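Local atomic coordinates of salt-tolerant glutaminase (Micrococcus luteus, PDB entry 3AGD), a protein that probably catalyses the hydrolysis of L-glutamine to L-glutamate and ammonium, as a salt-tolerant member of the glutaminase family. Residues 38-44 and 273-279. Numbering follows the deposited sequence.
Sequences RFGIALA and VGIGVFS
F278 and R38 meet where strands 273-278 and 40-44, antiparallel neighbours in the five-stranded sheet of the glutaminase domain, run out into loops. F278 CE2 lies 3.8 Å from R38 CB, and the two side chains cross obliquely, guanidinium and ring planes 63° apart. CG anti to the backbone N (chi1 169°) turns the F278 ring toward R38, beside G40, which has no side chain; the ring stacks on F60, and V201 of helix 201-212 also touches F278. On the other face, the F39 ring and V277 lie side by side, pointing the same way, with F39 CE1 4.1 Å from V277 CG1. F278 O sits in the plane of the F39 ring at its edge, 3.4 Å from F39 CD1, while accepting a hydrogen bond from G40 N (2.9 Å). L43 CD2 packs 3.7 Å from I275 CG1, and L43 CB meets V273 CG2 at 3.8 Å. Helix 4-16 packs on F39 and I41, helix 289-301 on I41, L43 and I275. On the face of F278, A42 and A44 also meet helix 201-212. Mutual backbone hydrogen bonds of G40 with F278 and A44 with G274, and G276 N to A42 O, satisfy these inner amides and carbonyls, leaving mainly apolar side chains to meet the helices.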
loop_
_atom_site.group_PDB
_atom_site.type_symbol
_atom_site.label_atom_id
_atom_site.label_comp_id
_atom_site.label_asym_id
_atom_site.label_seq_id
_atom_site.Cartn_x
_atom_site.Cartn_y
_atom_site.Cartn_z
ATOM N N ARG A 38 12.317 -30.138 3.747
ATOM C CA ARG A 38 12.384 -29.079 4.746
ATOM C C ARG A 38 11.374 -27.998 4.385
ATOM O O ARG A 38 11.204 -27.662 3.213
ATOM C CB ARG A 38 13.812 -28.516 4.850
ATOM C CG ARG A 38 14.792 -29.542 5.420
ATOM C CD ARG A 38 16.063 -28.945 6.011
ATOM N NE ARG A 38 17.051 -28.545 5.009
ATOM C CZ ARG A 38 18.329 -28.293 5.286
ATOM N NH1 ARG A 38 18.775 -28.404 6.532
ATOM N NH2 ARG A 38 19.162 -27.922 4.321
ATOM N N PHE A 39 10.687 -27.475 5.396
ATOM C CA PHE A 39 9.656 -26.465 5.180
ATOM C C PHE A 39 9.453 -25.624 6.441
ATOM O O PHE A 39 8.957 -26.115 7.455
ATOM C CB PHE A 39 8.351 -27.171 4.789
ATOM C CG PHE A 39 7.244 -26.246 4.345
ATOM C CD1 PHE A 39 7.501 -24.922 4.003
ATOM C CD2 PHE A 39 5.939 -26.720 4.234
ATOM C CE1 PHE A 39 6.479 -24.088 3.558
ATOM C CE2 PHE A 39 4.907 -25.891 3.788
ATOM C CZ PHE A 39 5.181 -24.570 3.449
ATOM N N GLY A 40 9.844 -24.357 6.370
ATOM C CA GLY A 40 9.698 -23.474 7.511
ATOM C C GLY A 40 9.094 -22.135 7.138
ATOM O O GLY A 40 9.161 -21.709 5.981
ATOM N N ILE A 41 8.512 -21.462 8.124
ATOM C CA ILE A 41 7.883 -20.172 7.899
ATOM C C ILE A 41 7.957 -19.315 9.162
ATOM O O ILE A 41 7.925 -19.834 10.275
ATOM C CB ILE A 41 6.408 -20.361 7.497
ATOM C CG1 ILE A 41 5.793 -19.020 7.100
ATOM C CG2 ILE A 41 5.634 -20.974 8.656
ATOM C CD1 ILE A 41 4.486 -19.175 6.362
ATOM N N ALA A 42 8.054 -18.002 8.983
ATOM C CA ALA A 42 8.132 -17.092 10.117
ATOM C C ALA A 42 7.574 -15.724 9.763
ATOM O O ALA A 42 7.739 -15.244 8.637
ATOM C CB ALA A 42 9.581 -16.951 10.577
ATOM N N LEU A 43 6.907 -15.105 10.730
ATOM C CA LEU A 43 6.337 -13.781 10.544
ATOM C C LEU A 43 6.895 -12.875 11.627
ATOM O O LEU A 43 6.873 -13.230 12.801
ATOM C CB LEU A 43 4.812 -13.819 10.667
ATOM C CG LEU A 43 3.999 -14.729 9.742
ATOM C CD1 LEU A 43 2.515 -14.509 10.013
ATOM C CD2 LEU A 43 4.318 -14.433 8.289
ATOM N N ALA A 44 7.410 -11.717 11.226
ATOM C CA ALA A 44 7.954 -10.744 12.165
ATOM C C ALA A 44 7.049 -9.528 12.077
ATOM O O ALA A 44 6.898 -8.939 11.011
ATOM C CB ALA A 44 9.375 -10.373 11.786
ATOM N N VAL A 273 3.769 -6.696 8.285
ATOM C CA VAL A 273 4.549 -7.895 8.547
ATOM C C VAL A 273 5.753 -8.154 7.642
ATOM O O VAL A 273 5.774 -7.764 6.476
ATOM C CB VAL A 273 3.606 -9.127 8.500
ATOM C CG1 VAL A 273 3.264 -9.460 7.054
ATOM C CG2 VAL A 273 4.224 -10.307 9.228
ATOM N N GLY A 274 6.763 -8.796 8.219
ATOM C CA GLY A 274 7.953 -9.178 7.481
ATOM C C GLY A 274 7.784 -10.682 7.340
ATOM O O GLY A 274 7.436 -11.350 8.315
ATOM N N ILE A 275 8.000 -11.225 6.147
ATOM C CA ILE A 275 7.813 -12.660 5.941
ATOM C C ILE A 275 9.048 -13.403 5.446
ATOM O O ILE A 275 9.770 -12.933 4.569
ATOM C CB ILE A 275 6.677 -12.919 4.934
ATOM C CG1 ILE A 275 5.369 -12.344 5.473
ATOM C CG2 ILE A 275 6.551 -14.415 4.650
ATOM C CD1 ILE A 275 4.283 -12.215 4.416
ATOM N N GLY A 276 9.273 -14.577 6.022
ATOM C CA GLY A 276 10.390 -15.405 5.623
ATOM C C GLY A 276 9.847 -16.809 5.448
ATOM O O GLY A 276 9.194 -17.328 6.347
ATOM N N VAL A 277 10.069 -17.412 4.286
ATOM C CA VAL A 277 9.603 -18.774 4.046
ATOM C C VAL A 277 10.754 -19.586 3.463
ATOM O O VAL A 277 11.587 -19.060 2.721
ATOM C CB VAL A 277 8.424 -18.838 3.048
ATOM C CG1 VAL A 277 7.812 -20.240 3.073
ATOM C CG2 VAL A 277 7.379 -17.801 3.386
ATOM N N PHE A 278 10.793 -20.870 3.789
ATOM C CA PHE A 278 11.852 -21.732 3.299
ATOM C C PHE A 278 11.355 -23.107 2.878
ATOM O O PHE A 278 10.733 -23.830 3.662
ATOM C CB PHE A 278 12.933 -21.880 4.375
ATOM C CG PHE A 278 13.943 -22.956 4.086
ATOM C CD1 PHE A 278 14.689 -22.935 2.910
ATOM C CD2 PHE A 278 14.157 -23.984 5.002
ATOM C CE1 PHE A 278 15.639 -23.921 2.651
ATOM C CE2 PHE A 278 15.105 -24.977 4.753
ATOM C CZ PHE A 278 15.849 -24.947 3.576
ATOM N N SER A 279 11.634 -23.455 1.625
ATOM C CA SER A 279 11.266 -24.750 1.072
ATOM C C SER A 279 12.107 -24.930 -0.189
ATOM O O SER A 279 11.828 -24.329 -1.224
ATOM C CB SER A 279 9.774 -24.795 0.739
ATOM O OG SER A 279 9.405 -26.102 0.343
#